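Local structure of aldehyde dehydrogenase 12 (Zea mays, 6D97) at residues H98-A103 against Y185-G190; L108-I113 against C241-E246; Q180-Y185 against H527-Y532. The protein catalyses the NAD-dependent oxidation of L-glutamate gamma-semialdehyde, the last step of proline catabolism in plants. One frame throughout, in Å; residues are numbered along the deposited sequence.

How the contacts relate
Contacts 1 and 3 meet on strand 180-187 and share Tyr-185, which packs on the 98-103 loop and pairs through its backbone with strand 526-533. Their centres lie about 13 Å apart, and they touch where Trp-187 CZ2 comes within 3.2 Å of Arg-528 NH1, a cation-pi pair, and where Leu-101 meets Ile-530. Contact 2 is separate: its centre is about 16 Å from that of contact 1, with nearest atoms about 5 Å apart, and about 29 Å from that of contact 3. Helix 105-121, used in contact 2, follows the 98-103 loop. None of the three lies at the NAD pocket, but the chain leaving contact 1 enters strand 191-196, whose Ile-195 and Thr-196 line that pocket.

Contact 1: residues H98-A103 against Y185-G190; sequences HNPLKA and YRWPYG
Tyr-185 receives Pro-100 beside its ring: the two side chains run antiparallel to each other, with Pro-100 CB 3.5 Å from Tyr-185 CD1. The ring carbon CG of Tyr-185 stands anti to the carbonyl carbon (chi1 -70°), which swings the ring toward the loop, and the Leu-101 side chain lies roughly perpendicular to the tyrosine, its CD2 near the hydroxyl. At Arg-186 the backbone does the touching. Arg-186 O faces the proline ring, 3.5 Å from Pro-100 CD, while the guanidinium leads off to Ser-525.

Trp-187 makes the flat stack of the contact. Asn-99 lies over one face of the indole, its amide inclined only 18° to the ring, and Asn-99 CB sits 4.0 Å from the centroid of the six-membered ring in a CH-pi contact. Leu-101 CG approaches the same indole at its edge, 4.2 Å from Trp-187 CH2. The amide of Asn-99 is held in this position from several sides. Asn-99 OD1 accepts from Leu-101 N at 2.9 Å, in the carbonyl plane, an Asx turn within the type I turn from Asn-99 to Lys-102, and Asn-99 ND2 donates to His-95 O and to Gly-479 O of the second subunit. Amide rotation is thus fixed by bonds at both ends, which keeps the group flat on the indole. Pro-188 closes the row: Pro-188 CD rests 3.6 Å from Asn-99 CB, and Pro-188 CG lies 3.4 Å from His-98 O.

No hydrogen bond joins the two segments. The contact lays the loop between helices 83-90 and 105-121 against strand 180-187 and the chain that follows it. That strand is the middle one of an antiparallel sheet whose neighbour 526-533 meets Leu-101 through Ile-530, and Leu-478 of the second subunit packs on both Leu-101 and Trp-187.

Contact 2: residues L108-I113 against C241-E246; sequences LMYGDI and CGLPAE
Tyr-110 presents the edge of its ring to Leu-243: Leu-243 CD1 lies near the ring plane, 3.3 Å from Tyr-110 OH and 4.0 Å from Tyr-110 CE1. Over one face, displaced from the ring centre, sits CD1 of Ile-113, one turn further along the same helix. Pro-244 CD comes obliquely to the phenol end, and the hydroxyl itself is hydrogen-bonded to Asp-247. Met-210, Leu-213 and Tyr-214 of helix 203-214 also pack on this tyrosine.

The partner loop begins where helix 229-240 ends in a Schellman motif, Gly-242 being the residue that leaves helical geometry with a phi of 113°. A side chain there would collide with the carbonyl O before it and press on Ile-113, so the glycine lets the loop pass close to helix 105-121. Ile-113 fills that approach: chi1 (-68°) sets CG1 beside the backbone N, and the extended chi2 carries Ile-113 CD1 on to 3.4 Å from Gly-242 O, while Ile-113 CG1 rests 3.6 Å from Cys-241 O. An alanine here is likely to open a gap beneath the Gly-242 turn and leave the Tyr-110 ring without the methyl over its face. At the more exposed margin, Met-109 bends at chi3 (70°) and meets Pro-244 tip to tip, Met-109 CE standing 3.7 Å from Pro-244 CG.

Contact 3: residues Q180-Y185 against H527-Y532; sequences QRSNGY and HREIIY
Six backbone hydrogen bonds join Arg-181, Asn-183 and Tyr-185 to Tyr-532, Ile-530 and Arg-528 in regular antiparallel register. The straightest runs from Tyr-185 N to Arg-528 O, 2.7 Å long with 174° at the hydrogen.

Side chains pack closely in the middle and at the Tyr-185 end. On the face carrying Tyr-185 and Ile-530, Ile-530 CD1 reaches obliquely to 3.7 Å from Tyr-185 CE2. On the face of Ser-182 and Glu-529, Gly-184 makes room for the His-527 imidazole, whose CE1 lies 3.4 Å from Gly-184 CA; any beta carbon on the glycine would clash with it. The bend of Glu-529 at chi2 (79°) turns its carboxylate across strand 180-185, over the backbone near Asn-183, where Glu-529 OE1 accepts from His-527 NE2 at 2.7 Å, in the plane of the imidazole. This bond would probably fix the ring's rotation. Glu-529 OE2 accepts from a water 2.7 Å away that is also hydrogen-bonded to Ser-182 OG and weakly to Ser-182 O, so the buried carboxylate is gripped from two sides.

The backbones stay tightly paired at the other end, but the side chains of Arg-181 and Tyr-532, both partly exposed, meet more loosely. Their flat groups are inclined at 29°, Arg-181 CG comes no closer than 4.1 Å to Tyr-532 CB, and the guanidinium reaches out to Gln-475 of the fourth subunit.

Strand 180-187 lies between 170-174 and 526-533, and the latter pairs in parallel with a strand of the second subunit, continuing the sheet across the interface as in the oligomerisation domain of aldehyde dehydrogenases.

Contact 1: residues H98-A103 against Y185-G190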
ATOM      1  N   HIS A  98       8.184  -8.652  21.129  1.00 21.85           N
ATOM      2  CA  HIS A  98       8.329  -9.319  19.845  1.00 20.10           C
ATOM      3  C   HIS A  98       8.471  -8.244  18.777  1.00 28.22           C
ATOM      4  O   HIS A  98       8.159  -7.073  19.004  1.00 31.82           O
ATOM      5  CB  HIS A  98       7.141 -10.240  19.543  1.00 20.93           C
ATOM      6  CG  HIS A  98       5.831  -9.521  19.440  1.00 23.23           C
ATOM      7  ND1 HIS A  98       4.967  -9.385  20.506  1.00 26.92           N
ATOM      8  CD2 HIS A  98       5.240  -8.891  18.397  1.00 24.96           C
ATOM      9  CE1 HIS A  98       3.899  -8.709  20.124  1.00 19.94           C
ATOM     10  NE2 HIS A  98       4.042  -8.392  18.849  1.00 28.00           N
ATOM     11  N   ASN A  99       8.949  -8.656  17.612  1.00 23.76           N
ATOM     12  CA  ASN A  99       9.063  -7.771  16.462  1.00 18.07           C
ATOM     13  C   ASN A  99       8.964  -8.645  15.217  1.00 27.54           C
ATOM     14  O   ASN A  99       8.872  -9.873  15.354  1.00 24.52           O
ATOM     15  CB  ASN A  99      10.362  -6.957  16.519  1.00 20.48           C
ATOM     16  CG  ASN A  99      11.600  -7.818  16.605  1.00 23.70           C
ATOM     17  OD1 ASN A  99      11.873  -8.621  15.714  1.00 24.46           O
ATOM     18  ND2 ASN A  99      12.390  -7.615  17.657  1.00 26.73           N
ATOM     19  N   PRO A 100       8.956  -8.083  14.000  1.00 24.98           N
ATOM     20  CA  PRO A 100       8.773  -8.934  12.812  1.00 20.35           C
ATOM     21  C   PRO A 100       9.785 -10.061  12.666  1.00 20.59           C
ATOM     22  O   PRO A 100       9.530 -10.985  11.885  1.00 26.98           O
ATOM     23  CB  PRO A 100       8.885  -7.938  11.652  1.00 17.77           C
ATOM     24  CG  PRO A 100       8.395  -6.672  12.210  1.00 16.78           C
ATOM     25  CD  PRO A 100       8.871  -6.652  13.642  1.00 22.98           C
ATOM     26  N   LEU A 101      10.911 -10.028  13.380  1.00 21.52           N
ATOM     27  CA  LEU A 101      11.921 -11.072  13.268  1.00 22.51           C
ATOM     28  C   LEU A 101      12.107 -11.893  14.536  1.00 31.71           C
ATOM     29  O   LEU A 101      12.849 -12.882  14.507  1.00 35.79           O
ATOM     30  CB  LEU A 101      13.276 -10.461  12.874  1.00 24.00           C
ATOM     31  CG  LEU A 101      13.351  -9.793  11.502  1.00 30.55           C
ATOM     32  CD1 LEU A 101      14.778  -9.347  11.197  1.00 38.50           C
ATOM     33  CD2 LEU A 101      12.828 -10.722  10.419  1.00 31.29           C
ATOM     34  N   LYS A 102      11.472 -11.514  15.644  1.00 26.55           N
ATOM     35  CA  LYS A 102      11.700 -12.157  16.932  1.00 29.62           C
ATOM     36  C   LYS A 102      10.369 -12.535  17.565  1.00 37.63           C
ATOM     37  O   LYS A 102       9.461 -11.702  17.645  1.00 37.61           O
ATOM     38  CB  LYS A 102      12.483 -11.241  17.873  1.00 24.78           C
ATOM     39  CG  LYS A 102      12.781 -11.878  19.216  1.00 20.97           C
ATOM     40  CD  LYS A 102      13.413 -10.887  20.168  1.00 27.59           C
ATOM     41  CE  LYS A 102      12.408  -9.819  20.557  1.00 29.19           C
ATOM     42  NZ  LYS A 102      12.909  -8.956  21.659  1.00 26.67           N
ATOM     43  N   ALA A 103      10.273 -13.780  18.034  1.00 34.91           N
ATOM     44  CA  ALA A 103       9.054 -14.332  18.616  1.00 28.49           C
ATOM     45  C   ALA A 103       7.801 -13.989  17.806  1.00 25.53           C
ATOM     46  O   ALA A 103       6.803 -13.522  18.366  1.00 26.07           O
ATOM     47  CB  ALA A 103       8.895 -13.873  20.058  1.00 20.62           C
ATOM     48  N   TYR A 185      10.675  -2.240   7.987  1.00 23.07           N
ATOM     49  CA  TYR A 185       9.870  -2.927   8.983  1.00 27.26           C
ATOM     50  C   TYR A 185       9.205  -1.933   9.925  1.00 28.69           C
ATOM     51  O   TYR A 185       9.600  -0.768  10.017  1.00 26.11           O
ATOM     52  CB  TYR A 185      10.718  -3.904   9.806  1.00 23.76           C
ATOM     53  CG  TYR A 185      11.203  -5.114   9.045  1.00 25.46           C
ATOM     54  CD1 TYR A 185      10.418  -6.260   8.950  1.00 17.80           C
ATOM     55  CD2 TYR A 185      12.454  -5.115   8.430  1.00 25.22           C
ATOM     56  CE1 TYR A 185      10.863  -7.373   8.261  1.00 17.86           C
ATOM     57  CE2 TYR A 185      12.907  -6.219   7.738  1.00 30.30           C
ATOM     58  CZ  TYR A 185      12.110  -7.344   7.660  1.00 29.13           C
ATOM     59  OH  TYR A 185      12.564  -8.441   6.969  1.00 25.05           O
ATOM     60  N   ARG A 186       8.185  -2.415  10.632  1.00 21.80           N
ATOM     61  CA  ARG A 186       7.570  -1.683  11.735  1.00 24.48           C
ATOM     62  C   ARG A 186       8.126  -2.282  13.021  1.00 24.49           C
ATOM     63  O   ARG A 186       7.760  -3.393  13.411  1.00 23.22           O
ATOM     64  CB  ARG A 186       6.049  -1.771  11.691  1.00 28.59           C
ATOM     65  CG  ARG A 186       5.414  -1.326  10.385  1.00 27.66           C
ATOM     66  CD  ARG A 186       5.869   0.060   9.974  1.00 21.18           C
ATOM     67  NE  ARG A 186       5.682   1.036  11.044  1.00 20.27           N
ATOM     68  CZ  ARG A 186       6.009   2.320  10.946  1.00 22.47           C
ATOM     69  NH1 ARG A 186       6.534   2.784   9.823  1.00 19.25           N
ATOM     70  NH2 ARG A 186       5.813   3.137  11.972  1.00 20.38           N
ATOM     71  N   TRP A 187       9.023  -1.548  13.670  1.00 23.29           N
ATOM     72  CA  TRP A 187       9.680  -2.004  14.889  1.00 20.86           C
ATOM     73  C   TRP A 187       8.956  -1.463  16.112  1.00 24.08           C
ATOM     74  O   TRP A 187       8.483  -0.325  16.096  1.00 29.05           O
ATOM     75  CB  TRP A 187      11.130  -1.536  14.925  1.00 16.93           C
ATOM     76  CG  TRP A 187      12.085  -2.601  15.317  1.00 21.01           C
ATOM     77  CD1 TRP A 187      12.859  -2.646  16.443  1.00 17.95           C
ATOM     78  CD2 TRP A 187      12.375  -3.790  14.581  1.00 17.60           C
ATOM     79  NE1 TRP A 187      13.617  -3.792  16.448  1.00 22.51           N
ATOM     80  CE2 TRP A 187      13.337  -4.513  15.317  1.00 18.68           C
ATOM     81  CE3 TRP A 187      11.914  -4.316  13.369  1.00 22.09           C
ATOM     82  CZ2 TRP A 187      13.845  -5.736  14.881  1.00 25.99           C
ATOM     83  CZ3 TRP A 187      12.420  -5.528  12.936  1.00 25.39           C
ATOM     84  CH2 TRP A 187      13.377  -6.226  13.692  1.00 22.79           C
ATOM     85  N   PRO A 188       8.872  -2.234  17.191  1.00 30.51           N
ATOM     86  CA  PRO A 188       8.258  -1.717  18.417  1.00 25.40           C
ATOM     87  C   PRO A 188       9.170  -0.704  19.086  1.00 22.30           C
ATOM     88  O   PRO A 188      10.323  -0.502  18.702  1.00 21.15           O
ATOM     89  CB  PRO A 188       8.084  -2.969  19.282  1.00 25.99           C
ATOM     90  CG  PRO A 188       9.185  -3.861  18.842  1.00 25.80           C
ATOM     91  CD  PRO A 188       9.353  -3.616  17.361  1.00 29.95           C
ATOM     92  N   TYR A 189       8.628  -0.056  20.110  1.00 29.19           N
ATOM     93  CA  TYR A 189       9.432   0.818  20.948  1.00 25.62           C
ATOM     94  C   TYR A 189       9.913   0.134  22.218  1.00 25.39           C
ATOM     95  O   TYR A 189      10.938   0.543  22.777  1.00 26.17           O
ATOM     96  CB  TYR A 189       8.645   2.071  21.324  1.00 29.99           C
ATOM     97  CG  TYR A 189       8.356   3.012  20.180  1.00 24.81           C
ATOM     98  CD1 TYR A 189       9.312   3.912  19.729  1.00 23.32           C
ATOM     99  CD2 TYR A 189       7.113   3.032  19.577  1.00 22.90           C
ATOM    100  CE1 TYR A 189       9.039   4.791  18.693  1.00 21.18           C
ATOM    101  CE2 TYR A 189       6.834   3.899  18.548  1.00 21.91           C
ATOM    102  CZ  TYR A 189       7.795   4.777  18.111  1.00 23.50           C
ATOM    103  OH  TYR A 189       7.490   5.636  17.084  1.00 31.53           O
ATOM    104  N   GLY A 190       9.206  -0.892  22.681  1.00 26.62           N
ATOM    105  CA  GLY A 190       9.564  -1.579  23.894  1.00 23.16           C
ATOM    106  C   GLY A 190       8.708  -1.138  25.064  1.00 21.95           C
ATOM    107  O   GLY A 190       7.479  -1.280  25.050  1.00 28.78           O
TER

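Contact 2: residues L108-I113 against C241-E246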
ATOM      1  N   LEU A 108       0.507 -14.096  16.380  1.00 28.56           N
ATOM      2  CA  LEU A 108      -0.605 -15.034  16.273  1.00 29.74           C
ATOM      3  C   LEU A 108      -1.368 -15.142  17.583  1.00 31.52           C
ATOM      4  O   LEU A 108      -2.600 -15.261  17.580  1.00 25.79           O
ATOM      5  CB  LEU A 108      -0.091 -16.406  15.844  1.00 29.68           C
ATOM      6  CG  LEU A 108       0.646 -16.370  14.510  1.00 32.74           C
ATOM      7  CD1 LEU A 108       0.963 -17.776  14.011  1.00 33.06           C
ATOM      8  CD2 LEU A 108      -0.189 -15.593  13.514  1.00 36.89           C
ATOM      9  N   MET A 109      -0.649 -15.116  18.710  1.00 27.56           N
ATOM     10  CA  MET A 109      -1.292 -15.195  20.018  1.00 35.47           C
ATOM     11  C   MET A 109      -2.262 -14.045  20.222  1.00 29.41           C
ATOM     12  O   MET A 109      -3.359 -14.231  20.758  1.00 30.02           O
ATOM     13  CB  MET A 109      -0.233 -15.190  21.120  1.00 20.18           C
ATOM     14  CG  MET A 109      -0.782 -15.243  22.539  1.00 24.44           C
ATOM     15  SD  MET A 109       0.548 -15.122  23.752  1.00 30.21           S
ATOM     16  CE  MET A 109       1.052 -13.412  23.559  1.00 20.66           C
ATOM     17  N   TYR A 110      -1.878 -12.845  19.802  1.00 31.10           N
ATOM     18  CA  TYR A 110      -2.763 -11.714  20.018  1.00 32.58           C
ATOM     19  C   TYR A 110      -3.915 -11.711  19.027  1.00 30.30           C
ATOM     20  O   TYR A 110      -4.963 -11.113  19.301  1.00 22.05           O
ATOM     21  CB  TYR A 110      -1.972 -10.417  19.965  1.00 24.62           C
ATOM     22  CG  TYR A 110      -1.444 -10.059  21.321  1.00 28.84           C
ATOM     23  CD1 TYR A 110      -2.271  -9.471  22.265  1.00 29.15           C
ATOM     24  CD2 TYR A 110      -0.137 -10.340  21.676  1.00 29.45           C
ATOM     25  CE1 TYR A 110      -1.809  -9.151  23.515  1.00 31.43           C
ATOM     26  CE2 TYR A 110       0.337 -10.021  22.923  1.00 36.55           C
ATOM     27  CZ  TYR A 110      -0.501  -9.428  23.839  1.00 35.49           C
ATOM     28  OH  TYR A 110      -0.023  -9.114  25.088  1.00 35.57           O
ATOM     29  N   GLY A 111      -3.744 -12.361  17.877  1.00 24.72           N
ATOM     30  CA  GLY A 111      -4.898 -12.666  17.054  1.00 17.99           C
ATOM     31  C   GLY A 111      -5.896 -13.534  17.795  1.00 33.98           C
ATOM     32  O   GLY A 111      -7.103 -13.275  17.773  1.00 33.21           O
ATOM     33  N   ASP A 112      -5.397 -14.563  18.489  1.00 26.53           N
ATOM     34  CA  ASP A 112      -6.273 -15.457  19.240  1.00 22.75           C
ATOM     35  C   ASP A 112      -6.879 -14.762  20.452  1.00 22.61           C
ATOM     36  O   ASP A 112      -8.071 -14.932  20.736  1.00 27.52           O
ATOM     37  CB  ASP A 112      -5.510 -16.709  19.672  1.00 29.40           C
ATOM     38  CG  ASP A 112      -5.244 -17.659  18.519  1.00 50.20           C
ATOM     39  OD1 ASP A 112      -5.944 -17.556  17.488  1.00 52.26           O
ATOM     40  OD2 ASP A 112      -4.333 -18.504  18.645  1.00 57.74           O
ATOM     41  N   ILE A 113      -6.073 -13.992  21.187  1.00 28.13           N
ATOM     42  CA  ILE A 113      -6.586 -13.251  22.340  1.00 38.61           C
ATOM     43  C   ILE A 113      -7.705 -12.315  21.909  1.00 19.77           C
ATOM     44  O   ILE A 113      -8.767 -12.250  22.540  1.00 37.05           O
ATOM     45  CB  ILE A 113      -5.450 -12.479  23.030  1.00 36.46           C
ATOM     46  CG1 ILE A 113      -4.475 -13.448  23.693  1.00 36.04           C
ATOM     47  CG2 ILE A 113      -6.017 -11.497  24.044  1.00 27.12           C
ATOM     48  CD1 ILE A 113      -3.172 -12.796  24.087  1.00 35.64           C
ATOM     49  N   CYS A 241      -8.869 -14.392  28.494  1.00 25.65           N
ATOM     50  CA  CYS A 241      -8.772 -14.667  27.068  1.00 23.26           C
ATOM     51  C   CYS A 241      -7.346 -14.950  26.619  1.00 33.13           C
ATOM     52  O   CYS A 241      -7.124 -15.190  25.428  1.00 30.46           O
ATOM     53  CB  CYS A 241      -9.352 -13.500  26.264  1.00 22.41           C
ATOM     54  SG  CYS A 241     -11.133 -13.283  26.459  1.00 34.21           S
ATOM     55  N   GLY A 242      -6.378 -14.927  27.533  1.00 29.55           N
ATOM     56  CA  GLY A 242      -5.026 -15.350  27.226  1.00 25.13           C
ATOM     57  C   GLY A 242      -3.981 -14.259  27.248  1.00 26.94           C
ATOM     58  O   GLY A 242      -2.821 -14.544  26.926  1.00 24.48           O
ATOM     59  N   LEU A 243      -4.343 -13.026  27.592  1.00 22.35           N
ATOM     60  CA  LEU A 243      -3.356 -11.964  27.750  1.00 32.29           C
ATOM     61  C   LEU A 243      -2.341 -12.363  28.814  1.00 25.68           C
ATOM     62  O   LEU A 243      -2.729 -12.590  29.970  1.00 23.87           O
ATOM     63  CB  LEU A 243      -4.022 -10.646  28.138  1.00 37.63           C
ATOM     64  CG  LEU A 243      -3.067  -9.562  28.653  1.00 41.27           C
ATOM     65  CD1 LEU A 243      -2.176  -9.034  27.546  1.00 37.24           C
ATOM     66  CD2 LEU A 243      -3.854  -8.432  29.308  1.00 45.76           C
ATOM     67  N   PRO A 244      -1.056 -12.474  28.477  1.00 25.28           N
ATOM     68  CA  PRO A 244      -0.075 -12.938  29.464  1.00 25.60           C
ATOM     69  C   PRO A 244       0.060 -11.966  30.625  1.00 30.29           C
ATOM     70  O   PRO A 244       0.035 -10.746  30.448  1.00 29.61           O
ATOM     71  CB  PRO A 244       1.224 -13.033  28.655  1.00 24.31           C
ATOM     72  CG  PRO A 244       0.773 -13.194  27.246  1.00 26.52           C
ATOM     73  CD  PRO A 244      -0.472 -12.369  27.130  1.00 22.76           C
ATOM     74  N   ALA A 245       0.195 -12.532  31.827  1.00 24.76           N
ATOM     75  CA  ALA A 245       0.318 -11.721  33.031  1.00 25.26           C
ATOM     76  C   ALA A 245       1.450 -10.708  32.910  1.00 27.75           C
ATOM     77  O   ALA A 245       1.319  -9.561  33.353  1.00 27.31           O
ATOM     78  CB  ALA A 245       0.537 -12.624  34.247  1.00 26.82           C
ATOM     79  N   GLU A 246       2.563 -11.104  32.291  1.00 27.92           N
ATOM     80  CA  GLU A 246       3.755 -10.267  32.281  1.00 34.58           C
ATOM     81  C   GLU A 246       3.768  -9.241  31.157  1.00 34.47           C
ATOM     82  O   GLU A 246       4.709  -8.446  31.089  1.00 39.27           O
ATOM     83  CB  GLU A 246       5.009 -11.143  32.177  1.00 35.95           C
TER

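Contact 3: residues Q180-Y185 against H527-Y532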
ATOM      1  N   GLN A 180      21.691  -7.698  -2.969  1.00 32.67           N
ATOM      2  CA  GLN A 180      21.316  -6.524  -2.194  1.00 28.51           C
ATOM      3  C   GLN A 180      19.823  -6.266  -2.338  1.00 28.99           C
ATOM      4  O   GLN A 180      19.303  -6.206  -3.456  1.00 26.55           O
ATOM      5  CB  GLN A 180      22.110  -5.291  -2.628  1.00 26.61           C
ATOM      6  CG  GLN A 180      21.906  -4.082  -1.718  1.00 31.60           C
ATOM      7  CD  GLN A 180      22.596  -2.834  -2.238  1.00 33.10           C
ATOM      8  OE1 GLN A 180      22.082  -2.146  -3.124  1.00 26.10           O
ATOM      9  NE2 GLN A 180      23.775  -2.542  -1.696  1.00 25.62           N
ATOM     10  N   ARG A 181      19.140  -6.124  -1.204  1.00 22.67           N
ATOM     11  CA  ARG A 181      17.730  -5.765  -1.168  1.00 23.24           C
ATOM     12  C   ARG A 181      17.472  -5.076   0.163  1.00 25.28           C
ATOM     13  O   ARG A 181      17.980  -5.515   1.198  1.00 27.36           O
ATOM     14  CB  ARG A 181      16.831  -6.998  -1.342  1.00 25.93           C
ATOM     15  CG  ARG A 181      17.293  -8.189  -0.531  1.00 40.74           C
ATOM     16  CD  ARG A 181      16.956  -9.511  -1.203  1.00 47.41           C
ATOM     17  NE  ARG A 181      17.733 -10.620  -0.644  1.00 62.95           N
ATOM     18  CZ  ARG A 181      18.706 -11.259  -1.290  1.00 68.63           C
ATOM     19  NH1 ARG A 181      19.018 -10.909  -2.529  1.00 66.67           N
ATOM     20  NH2 ARG A 181      19.358 -12.257  -0.702  1.00 61.97           N
ATOM     21  N   SER A 182      16.714  -3.985   0.133  1.00 21.61           N
ATOM     22  CA  SER A 182      16.445  -3.194   1.326  1.00 22.69           C
ATOM     23  C   SER A 182      15.017  -3.423   1.802  1.00 31.65           C
ATOM     24  O   SER A 182      14.090  -3.522   0.993  1.00 33.13           O
ATOM     25  CB  SER A 182      16.674  -1.703   1.062  1.00 22.09           C
ATOM     26  OG  SER A 182      15.868  -1.241  -0.007  1.00 27.77           O
ATOM     27  N   ASN A 183      14.842  -3.487   3.122  1.00 25.69           N
ATOM     28  CA  ASN A 183      13.569  -3.837   3.734  1.00 24.34           C
ATOM     29  C   ASN A 183      13.158  -2.777   4.744  1.00 28.19           C
ATOM     30  O   ASN A 183      13.990  -2.281   5.507  1.00 28.18           O
ATOM     31  CB  ASN A 183      13.650  -5.200   4.430  1.00 30.94           C
ATOM     32  CG  ASN A 183      14.092  -6.304   3.496  1.00 33.07           C
ATOM     33  OD1 ASN A 183      15.262  -6.390   3.122  1.00 47.13           O
ATOM     34  ND2 ASN A 183      13.161  -7.163   3.124  1.00 38.28           N
ATOM     35  N   GLY A 184      11.868  -2.450   4.758  1.00 25.98           N
ATOM     36  CA  GLY A 184      11.338  -1.541   5.754  1.00 23.10           C
ATOM     37  C   GLY A 184      10.358  -2.213   6.695  1.00 29.19           C
ATOM     38  O   GLY A 184       9.312  -2.697   6.256  1.00 25.46           O
ATOM     39  N   TYR A 185      10.675  -2.240   7.987  1.00 23.07           N
ATOM     40  CA  TYR A 185       9.870  -2.927   8.983  1.00 27.26           C
ATOM     41  C   TYR A 185       9.205  -1.933   9.925  1.00 28.69           C
ATOM     42  O   TYR A 185       9.600  -0.768  10.017  1.00 26.11           O
ATOM     43  CB  TYR A 185      10.718  -3.904   9.806  1.00 23.76           C
ATOM     44  CG  TYR A 185      11.203  -5.114   9.045  1.00 25.46           C
ATOM     45  CD1 TYR A 185      10.418  -6.260   8.950  1.00 17.80           C
ATOM     46  CD2 TYR A 185      12.454  -5.115   8.430  1.00 25.22           C
ATOM     47  CE1 TYR A 185      10.863  -7.373   8.261  1.00 17.86           C
ATOM     48  CE2 TYR A 185      12.907  -6.219   7.738  1.00 30.30           C
ATOM     49  CZ  TYR A 185      12.110  -7.344   7.660  1.00 29.13           C
ATOM     50  OH  TYR A 185      12.564  -8.441   6.969  1.00 25.05           O
ATOM     51  N   HIS A 527       9.741   3.062  12.043  1.00 22.00           N
ATOM     52  CA  HIS A 527      10.364   2.424  10.893  1.00 20.98           C
ATOM     53  C   HIS A 527      11.758   1.930  11.257  1.00 24.62           C
ATOM     54  O   HIS A 527      12.534   2.645  11.899  1.00 25.03           O
ATOM     55  CB  HIS A 527      10.447   3.388   9.712  1.00 19.70           C
ATOM     56  CG  HIS A 527      11.021   2.770   8.477  1.00 25.77           C
ATOM     57  ND1 HIS A 527      10.239   2.184   7.505  1.00 24.18           N
ATOM     58  CD2 HIS A 527      12.302   2.624   8.064  1.00 29.04           C
ATOM     59  CE1 HIS A 527      11.013   1.715   6.542  1.00 29.11           C
ATOM     60  NE2 HIS A 527      12.270   1.966   6.859  1.00 28.81           N
ATOM     61  N   ARG A 528      12.060   0.695  10.864  1.00 21.56           N
ATOM     62  CA  ARG A 528      13.423   0.185  10.845  1.00 23.72           C
ATOM     63  C   ARG A 528      13.718  -0.329   9.447  1.00 24.48           C
ATOM     64  O   ARG A 528      12.938  -1.107   8.889  1.00 22.48           O
ATOM     65  CB  ARG A 528      13.655  -0.937  11.863  1.00 20.68           C
ATOM     66  CG  ARG A 528      15.135  -1.254  12.010  1.00 22.01           C
ATOM     67  CD  ARG A 528      15.438  -2.476  12.856  1.00 27.39           C
ATOM     68  NE  ARG A 528      16.877  -2.590  13.091  1.00 33.34           N
ATOM     69  CZ  ARG A 528      17.464  -3.623  13.691  1.00 24.82           C
ATOM     70  NH1 ARG A 528      16.742  -4.646  14.115  1.00 18.96           N
ATOM     71  NH2 ARG A 528      18.778  -3.644  13.855  1.00 27.75           N
ATOM     72  N   GLU A 529      14.838   0.109   8.889  1.00 22.29           N
ATOM     73  CA  GLU A 529      15.290  -0.345   7.584  1.00 20.38           C
ATOM     74  C   GLU A 529      16.401  -1.365   7.781  1.00 21.10           C
ATOM     75  O   GLU A 529      17.376  -1.100   8.493  1.00 25.14           O
ATOM     76  CB  GLU A 529      15.782   0.829   6.736  1.00 24.12           C
ATOM     77  CG  GLU A 529      16.069   0.481   5.282  1.00 32.38           C
ATOM     78  CD  GLU A 529      14.808   0.397   4.443  1.00 40.49           C
ATOM     79  OE1 GLU A 529      13.753   0.877   4.907  1.00 33.14           O
ATOM     80  OE2 GLU A 529      14.866  -0.155   3.323  1.00 34.63           O
ATOM     81  N   ILE A 530      16.236  -2.536   7.174  1.00 23.90           N
ATOM     82  CA  ILE A 530      17.235  -3.596   7.199  1.00 27.14           C
ATOM     83  C   ILE A 530      17.617  -3.885   5.757  1.00 26.86           C
ATOM     84  O   ILE A 530      16.765  -4.275   4.947  1.00 26.13           O
ATOM     85  CB  ILE A 530      16.718  -4.860   7.903  1.00 25.53           C
ATOM     86  CG1 ILE A 530      16.441  -4.571   9.379  1.00 25.16           C
ATOM     87  CG2 ILE A 530      17.724  -5.993   7.776  1.00 29.60           C
ATOM     88  CD1 ILE A 530      15.763  -5.719  10.098  1.00 25.17           C
ATOM     89  N   ILE A 531      18.888  -3.675   5.431  1.00 20.39           N
ATOM     90  CA  ILE A 531      19.383  -3.779   4.066  1.00 20.80           C
ATOM     91  C   ILE A 531      20.271  -5.009   3.990  1.00 22.25           C
ATOM     92  O   ILE A 531      21.362  -5.033   4.575  1.00 26.27           O
ATOM     93  CB  ILE A 531      20.153  -2.525   3.635  1.00 21.26           C
ATOM     94  CG1 ILE A 531      19.294  -1.271   3.815  1.00 25.75           C
ATOM     95  CG2 ILE A 531      20.634  -2.665   2.201  1.00 23.14           C
ATOM     96  CD1 ILE A 531      19.562  -0.527   5.120  1.00 25.34           C
ATOM     97  N   TYR A 532      19.813  -6.029   3.275  1.00 28.37           N
ATOM     98  CA  TYR A 532      20.640  -7.202   3.046  1.00 31.06           C
ATOM     99  C   TYR A 532      21.601  -6.947   1.893  1.00 28.10           C
ATOM    100  O   TYR A 532      21.256  -6.293   0.906  1.00 33.01           O
ATOM    101  CB  TYR A 532      19.776  -8.430   2.763  1.00 30.27           C
ATOM    102  CG  TYR A 532      18.952  -8.871   3.953  1.00 35.15           C
ATOM    103  CD1 TYR A 532      19.523  -9.604   4.985  1.00 43.99           C
ATOM    104  CD2 TYR A 532      17.603  -8.551   4.042  1.00 42.94           C
ATOM    105  CE1 TYR A 532      18.771 -10.006   6.074  1.00 44.50           C
ATOM    106  CE2 TYR A 532      16.844  -8.949   5.127  1.00 41.12           C
ATOM    107  CZ  TYR A 532      17.433  -9.674   6.140  1.00 45.12           C
ATOM    108  OH  TYR A 532      16.676 -10.069   7.219  1.00 55.39           O
TER
HETATM  109  O   HOH W   1      13.457  -0.718   1.064  1.00 29.97           O